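PDB 4OZU: coronin from Toxoplasma gondii, which probably binds actin filaments and contributes to invasion and egress by the parasite, and is represented here by its WD40-repeat propeller domain. Local coordinates for residues D8-K13 / A361-P366; D225-R230 / D276-M281. All blocks are in the same frame, centred on the assembly; numbering follows the deposited sequence.

Contact 1. Residues D8-K13 / A361-P366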
ATOM      1  N   ASP A   8      16.648 -12.119  13.253  1.00 36.68           N
ATOM      2  CA  ASP A   8      16.522 -12.558  11.866  1.00 32.23           C
ATOM      3  C   ASP A   8      15.051 -12.745  11.497  1.00 26.62           C
ATOM      4  O   ASP A   8      14.180 -12.800  12.371  1.00 26.22           O
ATOM      5  CB  ASP A   8      17.305 -13.857  11.646  1.00 38.55           C
ATOM      6  CG  ASP A   8      17.493 -14.193  10.176  1.00 77.36           C
ATOM      7  OD1 ASP A   8      17.289 -13.304   9.321  1.00 85.86           O
ATOM      8  OD2 ASP A   8      17.858 -15.351   9.878  1.00 88.34           O
ATOM      9  N   VAL A   9      14.776 -12.831  10.200  1.00 26.37           N
ATOM     10  CA  VAL A   9      13.405 -12.978   9.728  1.00 25.33           C
ATOM     11  C   VAL A   9      12.827 -14.322  10.192  1.00 25.68           C
ATOM     12  O   VAL A   9      13.401 -15.370   9.908  1.00 29.08           O
ATOM     13  CB  VAL A   9      13.324 -12.880   8.186  1.00 23.96           C
ATOM     14  CG1 VAL A   9      11.898 -13.108   7.702  1.00 24.81           C
ATOM     15  CG2 VAL A   9      13.830 -11.520   7.714  1.00 29.02           C
ATOM     16  N   PRO A  10      11.693 -14.295  10.907  1.00 26.81           N
ATOM     17  CA  PRO A  10      11.135 -15.550  11.423  1.00 27.00           C
ATOM     18  C   PRO A  10      10.404 -16.371  10.374  1.00 31.14           C
ATOM     19  O   PRO A  10       9.801 -15.814   9.455  1.00 27.35           O
ATOM     20  CB  PRO A  10      10.151 -15.077  12.495  1.00 27.20           C
ATOM     21  CG  PRO A  10       9.701 -13.750  12.014  1.00 30.39           C
ATOM     22  CD  PRO A  10      10.883 -13.130  11.310  1.00 26.58           C
ATOM     23  N   LEU A  11      10.468 -17.690  10.517  1.00 28.15           N
ATOM     24  CA  LEU A  11       9.608 -18.579   9.761  1.00 27.28           C
ATOM     25  C   LEU A  11       8.252 -18.557  10.436  1.00 34.25           C
ATOM     26  O   LEU A  11       8.161 -18.765  11.648  1.00 31.27           O
ATOM     27  CB  LEU A  11      10.167 -20.002   9.723  1.00 33.36           C
ATOM     28  CG  LEU A  11       9.247 -21.042   9.079  1.00 36.17           C
ATOM     29  CD1 LEU A  11       9.137 -20.805   7.582  1.00 41.91           C
ATOM     30  CD2 LEU A  11       9.739 -22.447   9.375  1.00 43.46           C
ATOM     31  N   ILE A  12       7.205 -18.296   9.662  1.00 28.54           N
ATOM     32  CA  ILE A  12       5.861 -18.201  10.215  1.00 28.33           C
ATOM     33  C   ILE A  12       4.948 -19.225   9.560  1.00 25.96           C
ATOM     34  O   ILE A  12       4.475 -19.024   8.445  1.00 31.94           O
ATOM     35  CB  ILE A  12       5.279 -16.792  10.041  1.00 26.60           C
ATOM     36  CG1 ILE A  12       6.181 -15.772  10.742  1.00 26.25           C
ATOM     37  CG2 ILE A  12       3.860 -16.730  10.611  1.00 28.81           C
ATOM     38  CD1 ILE A  12       5.827 -14.325  10.477  1.00 27.42           C
ATOM     39  N   LYS A  13       4.710 -20.326  10.271  1.00 27.31           N
ATOM     40  CA  LYS A  13       3.838 -21.386   9.788  1.00 27.89           C
ATOM     41  C   LYS A  13       2.406 -21.191  10.260  1.00 32.23           C
ATOM     42  O   LYS A  13       1.474 -21.746   9.683  1.00 35.96           O
ATOM     43  CB  LYS A  13       4.349 -22.749  10.257  1.00 32.60           C
ATOM     44  CG  LYS A  13       5.551 -23.266   9.485  1.00 58.24           C
ATOM     45  CD  LYS A  13       5.925 -24.661   9.955  1.00 64.63           C
ATOM     46  CE  LYS A  13       6.908 -25.332   9.015  1.00 81.86           C
ATOM     47  NZ  LYS A  13       7.194 -26.732   9.435  1.00 89.59           N
ATOM     48  N   ALA A 361      10.329 -11.814  21.026  1.00 29.15           N
ATOM     49  CA  ALA A 361      11.364 -11.044  20.348  1.00 27.13           C
ATOM     50  C   ALA A 361      11.637 -11.556  18.940  1.00 27.92           C
ATOM     51  O   ALA A 361      11.942 -10.778  18.043  1.00 27.08           O
ATOM     52  CB  ALA A 361      12.650 -11.067  21.162  1.00 28.56           C
ATOM     53  N   ASP A 362      11.521 -12.864  18.748  1.00 28.42           N
ATOM     54  CA  ASP A 362      11.917 -13.471  17.485  1.00 29.35           C
ATOM     55  C   ASP A 362      10.991 -13.081  16.336  1.00 27.60           C
ATOM     56  O   ASP A 362      11.302 -13.341  15.176  1.00 30.24           O
ATOM     57  CB  ASP A 362      11.953 -14.995  17.615  1.00 35.57           C
ATOM     58  CG  ASP A 362      10.584 -15.592  17.867  1.00 43.09           C
ATOM     59  OD1 ASP A 362       9.872 -15.102  18.770  1.00 36.88           O
ATOM     60  OD2 ASP A 362      10.215 -16.550  17.158  1.00 51.07           O
ATOM     61  N   LEU A 363       9.855 -12.462  16.650  1.00 27.10           N
ATOM     62  CA  LEU A 363       8.883 -12.110  15.614  1.00 25.51           C
ATOM     63  C   LEU A 363       9.098 -10.712  15.037  1.00 24.46           C
ATOM     64  O   LEU A 363       8.428 -10.330  14.077  1.00 20.95           O
ATOM     65  CB  LEU A 363       7.463 -12.214  16.167  1.00 23.05           C
ATOM     66  CG  LEU A 363       6.977 -13.617  16.534  1.00 24.16           C
ATOM     67  CD1 LEU A 363       5.601 -13.516  17.146  1.00 25.90           C
ATOM     68  CD2 LEU A 363       6.961 -14.551  15.324  1.00 25.07           C
ATOM     69  N   TYR A 364      10.033  -9.959  15.609  1.00 23.23           N
ATOM     70  CA  TYR A 364      10.195  -8.551  15.257  1.00 20.77           C
ATOM     71  C   TYR A 364      11.623  -8.185  14.873  1.00 22.04           C
ATOM     72  O   TYR A 364      12.384  -7.662  15.692  1.00 21.43           O
ATOM     73  CB  TYR A 364       9.717  -7.680  16.416  1.00 38.77           C
ATOM     74  CG  TYR A 364       8.265  -7.925  16.719  1.00 23.51           C
ATOM     75  CD1 TYR A 364       7.270  -7.389  15.912  1.00 21.70           C
ATOM     76  CD2 TYR A 364       7.883  -8.727  17.777  1.00 25.96           C
ATOM     77  CE1 TYR A 364       5.936  -7.629  16.171  1.00 23.16           C
ATOM     78  CE2 TYR A 364       6.555  -8.972  18.042  1.00 24.02           C
ATOM     79  CZ  TYR A 364       5.585  -8.422  17.237  1.00 23.76           C
ATOM     80  OH  TYR A 364       4.261  -8.672  17.507  1.00 25.71           O
ATOM     81  N   PRO A 365      11.990  -8.452  13.611  1.00 20.05           N
ATOM     82  CA  PRO A 365      13.255  -7.930  13.089  1.00 20.07           C
ATOM     83  C   PRO A 365      13.206  -6.411  12.991  1.00 22.24           C
ATOM     84  O   PRO A 365      12.126  -5.829  13.117  1.00 21.04           O
ATOM     85  CB  PRO A 365      13.365  -8.564  11.700  1.00 22.79           C
ATOM     86  CG  PRO A 365      12.365  -9.688  11.686  1.00 22.44           C
ATOM     87  CD  PRO A 365      11.278  -9.276  12.621  1.00 19.83           C
ATOM     88  N   PRO A 366      14.358  -5.772  12.753  1.00 25.61           N
ATOM     89  CA  PRO A 366      14.398  -4.315  12.587  1.00 25.71           C
ATOM     90  C   PRO A 366      13.414  -3.849  11.514  1.00 23.94           C
ATOM     91  O   PRO A 366      13.470  -4.303  10.371  1.00 22.88           O
ATOM     92  CB  PRO A 366      15.846  -4.051  12.179  1.00 24.25           C
ATOM     93  CG  PRO A 366      16.611  -5.215  12.738  1.00 25.73           C
ATOM     94  CD  PRO A 366      15.691  -6.382  12.614  1.00 27.01           C
TER
HETATM   95  O   HOH W   1      13.638 -14.281  14.475  1.00 29.08           O

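Contact 2. Residues D225-R230 / D276-M281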
ATOM      1  N   ASP A 225      10.969  -7.487  -2.384  1.00 20.08           N
ATOM      2  CA  ASP A 225      12.363  -7.445  -1.959  1.00 20.07           C
ATOM      3  C   ASP A 225      12.382  -7.052  -0.471  1.00 23.11           C
ATOM      4  O   ASP A 225      11.633  -7.629   0.318  1.00 21.77           O
ATOM      5  CB  ASP A 225      13.202  -6.505  -2.858  1.00 19.94           C
ATOM      6  CG  ASP A 225      12.615  -5.091  -3.018  1.00 22.08           C
ATOM      7  OD1 ASP A 225      11.425  -4.841  -2.740  1.00 18.88           O
ATOM      8  OD2 ASP A 225      13.374  -4.209  -3.473  1.00 26.51           O
ATOM      9  N   GLY A 226      13.217  -6.105  -0.064  1.00 20.37           N
ATOM     10  CA  GLY A 226      13.318  -5.788   1.347  1.00 21.74           C
ATOM     11  C   GLY A 226      13.961  -6.905   2.158  1.00 16.69           C
ATOM     12  O   GLY A 226      14.644  -7.782   1.615  1.00 19.28           O
ATOM     13  N   LEU A 227      13.747  -6.867   3.470  1.00 17.33           N
ATOM     14  CA  LEU A 227      14.462  -7.742   4.397  1.00 22.32           C
ATOM     15  C   LEU A 227      14.154  -9.218   4.204  1.00 18.73           C
ATOM     16  O   LEU A 227      15.059 -10.063   4.241  1.00 22.19           O
ATOM     17  CB  LEU A 227      14.123  -7.360   5.839  1.00 19.52           C
ATOM     18  CG  LEU A 227      14.966  -8.060   6.900  1.00 20.40           C
ATOM     19  CD1 LEU A 227      16.399  -7.560   6.829  1.00 24.09           C
ATOM     20  CD2 LEU A 227      14.381  -7.847   8.303  1.00 23.22           C
ATOM     21  N   ALA A 228      12.873  -9.533   4.050  1.00 19.36           N
ATOM     22  CA  ALA A 228      12.431 -10.920   3.993  1.00 19.51           C
ATOM     23  C   ALA A 228      12.348 -11.426   2.570  1.00 21.80           C
ATOM     24  O   ALA A 228      12.258 -12.635   2.342  1.00 23.94           O
ATOM     25  CB  ALA A 228      11.070 -11.074   4.682  1.00 24.83           C
ATOM     26  N   GLY A 229      12.360 -10.502   1.617  1.00 22.54           N
ATOM     27  CA  GLY A 229      12.158 -10.846   0.221  1.00 17.37           C
ATOM     28  C   GLY A 229      13.438 -11.182  -0.516  1.00 19.22           C
ATOM     29  O   GLY A 229      14.413 -11.635   0.074  1.00 20.10           O
ATOM     30  N   ARG A 230      13.420 -10.978  -1.828  1.00 18.28           N
ATOM     31  CA  ARG A 230      14.590 -11.225  -2.662  1.00 22.43           C
ATOM     32  C   ARG A 230      14.825 -10.040  -3.585  1.00 17.81           C
ATOM     33  O   ARG A 230      13.885  -9.504  -4.166  1.00 20.06           O
ATOM     34  CB  ARG A 230      14.414 -12.514  -3.468  1.00 22.36           C
ATOM     35  CG  ARG A 230      14.506 -13.785  -2.636  1.00 31.12           C
ATOM     36  CD  ARG A 230      15.885 -13.910  -2.001  1.00 64.08           C
ATOM     37  NE  ARG A 230      16.080 -15.146  -1.245  1.00 52.33           N
ATOM     38  CZ  ARG A 230      15.828 -15.290   0.053  1.00 61.88           C
ATOM     39  NH1 ARG A 230      15.337 -14.285   0.771  1.00 36.98           N
ATOM     40  NH2 ARG A 230      16.062 -16.453   0.637  1.00 54.69           N
ATOM     41  N   ASP A 276       4.484  -7.507   3.709  1.00 19.23           N
ATOM     42  CA  ASP A 276       5.196  -7.162   4.932  1.00 19.82           C
ATOM     43  C   ASP A 276       6.658  -7.507   4.684  1.00 20.34           C
ATOM     44  O   ASP A 276       7.057  -8.662   4.779  1.00 18.31           O
ATOM     45  CB  ASP A 276       4.612  -7.933   6.126  1.00 18.17           C
ATOM     46  CG  ASP A 276       5.415  -7.760   7.422  1.00 19.93           C
ATOM     47  OD1 ASP A 276       6.495  -7.126   7.402  1.00 23.83           O
ATOM     48  OD2 ASP A 276       4.964  -8.300   8.473  1.00 19.69           O
ATOM     49  N   GLU A 277       7.450  -6.495   4.345  1.00 21.14           N
ATOM     50  CA  GLU A 277       8.828  -6.705   3.921  1.00 16.60           C
ATOM     51  C   GLU A 277       9.695  -7.230   5.061  1.00 16.11           C
ATOM     52  O   GLU A 277      10.791  -7.739   4.832  1.00 22.86           O
ATOM     53  CB  GLU A 277       9.422  -5.401   3.384  1.00 20.81           C
ATOM     54  CG  GLU A 277       9.746  -4.366   4.464  1.00 23.18           C
ATOM     55  CD  GLU A 277      11.140  -4.541   5.048  1.00 19.04           C
ATOM     56  OE1 GLU A 277      12.108  -4.656   4.263  1.00 21.21           O
ATOM     57  OE2 GLU A 277      11.268  -4.565   6.293  1.00 21.65           O
ATOM     58  N   THR A 278       9.201  -7.086   6.285  1.00 16.57           N
ATOM     59  CA  THR A 278       9.983  -7.403   7.474  1.00 18.77           C
ATOM     60  C   THR A 278       9.871  -8.877   7.874  1.00 18.16           C
ATOM     61  O   THR A 278      10.848  -9.462   8.346  1.00 21.93           O
ATOM     62  CB  THR A 278       9.555  -6.515   8.664  1.00 23.29           C
ATOM     63  OG1 THR A 278       9.376  -5.161   8.212  1.00 23.89           O
ATOM     64  CG2 THR A 278      10.607  -6.548   9.765  1.00 23.05           C
ATOM     65  N   THR A 279       8.696  -9.473   7.677  1.00 17.96           N
ATOM     66  CA  THR A 279       8.479 -10.887   7.994  1.00 19.19           C
ATOM     67  C   THR A 279       8.293 -11.762   6.760  1.00 18.51           C
ATOM     68  O   THR A 279       8.442 -12.984   6.836  1.00 19.68           O
ATOM     69  CB  THR A 279       7.238 -11.100   8.887  1.00 22.24           C
ATOM     70  OG1 THR A 279       6.059 -10.741   8.159  1.00 19.41           O
ATOM     71  CG2 THR A 279       7.329 -10.282  10.174  1.00 27.56           C
ATOM     72  N   GLY A 280       7.956 -11.146   5.633  1.00 21.16           N
ATOM     73  CA  GLY A 280       7.660 -11.892   4.425  1.00 23.07           C
ATOM     74  C   GLY A 280       6.199 -12.281   4.259  1.00 21.91           C
ATOM     75  O   GLY A 280       5.845 -12.963   3.299  1.00 19.24           O
ATOM     76  N   MET A 281       5.337 -11.849   5.173  1.00 18.69           N
ATOM     77  CA  MET A 281       3.910 -12.106   5.020  1.00 21.96           C
ATOM     78  C   MET A 281       3.391 -11.361   3.802  1.00 20.54           C
ATOM     79  O   MET A 281       3.729 -10.191   3.566  1.00 20.05           O
ATOM     80  CB  MET A 281       3.110 -11.688   6.256  1.00 19.81           C
ATOM     81  CG  MET A 281       3.341 -12.522   7.503  1.00 25.24           C
ATOM     82  SD  MET A 281       3.269 -14.310   7.278  1.00 27.31           S
ATOM     83  CE  MET A 281       1.656 -14.528   6.532  1.00 26.31           C
TER

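Contact 1. Residues D8-K13 / A361-P366
With chi1 at -67° and chi2 at 176°, the Leu363 side chain leaves its own backbone pointing away from residues 8-13, yet its far end swings back until CD2 lies 4.3 Å from CB of Pro10. The neighbouring pair is made of two prolines whose rings meet, CD of Pro10 lying 3.8 Å from CG of Pro365. The two loops belong to the closure of the WD40 beta-propeller, because residues 8-13 lead into strand 16-25 and residues 361-366 follow strand 343-350, its antiparallel neighbour in the same blade. Proline suits both places: its rigid ring offers a compact apolar surface and needs no partner for a backbone N-H. The 3-10 turn at 361-363, closed by Tyr364 N on Ala361 O, presents the carbonyl of Asp362 to the Pro10 ring, with O 3.4 Å from CB. Asp362 turns its carboxylate to a salt bridge with Arg353, while Gln296 bonds to the backbone of Pro10 and Ile12 and ties the N-terminal loop to the adjacent blade. At the edge of the apolar patch, two carbonyl oxygens that cannot bond to each other share one water, which donates to Asp8 O and to Asp362 O, each at 2.6 Å.

Contact 2. Residues D225-R230 / D276-M281
The two loops come closest at Ala228 and Gly280, whose CA atoms are 4.9 Å apart, and Ala228 N joins them by a backbone bond of 2.9 Å to Glu277 O. A second bond comes from the Glu277 side chain. CG sits between the backbone N and the carbonyl carbon (chi1 73°), and a further bend at chi2 of 88° curls the chain back over its own backbone, so that OE1 receives Leu227 N at 2.9 Å. The N-H points nearly straight at the oxygen but arrives 44° out of the carboxylate plane. Glutamate fits here because its carboxylate has several donors to serve: OE1 also forms a salt bridge with Arg389, and OE2 accepts the hydroxyl of Thr278, which should limit rotation of the group. Gly226, at positive phi, lets the chain turn close beside it, with CA 3.4 Å from Glu277 OE1. Residues 225-230 and 276-281 join the first and second strands of consecutive propeller blades, so equivalent hairpin turns are bonded side by side across the blade boundary. Within the second turn, Asp276 OD1 takes Thr278 N in an Asx turn, OD2 takes the Thr279 hydroxyl at 2.7 Å, and Thr279 OG1 in turn accepts Met281 N in an ST turn. Apolar contact fills in around these bonds. The Leu227 side chain extends alongside Thr278, where CD2 is 4.3 Å from CG2, and the small methyl of Ala228 fits tightly over the peptide between Thr279 and Gly280, its CB 3.3 Å from Gly280 N.

Contact 2 is the more deeply placed: most of its residues are buried and its centre is about 14 Å from that of the chain, against about 21 Å for the partly exposed contact 1. They touch directly, since Pro365 CB packs on Leu227 CD2 at 3.6 Å and Val9 CG1 on Thr279 O, also at 3.6 Å. Contact 1 joins the N-terminal loop to the loop that follows strand 343-350 through proline rings, with a water bridging carbonyls at the rim; contact 2 joins neighbouring blades by direct bonds to a glutamate. Both draw on the same outside residues: Gln296 holds Pro10 and Ile12 as well as Thr279, and Arg389 serves both Glu277 and Pro366 O.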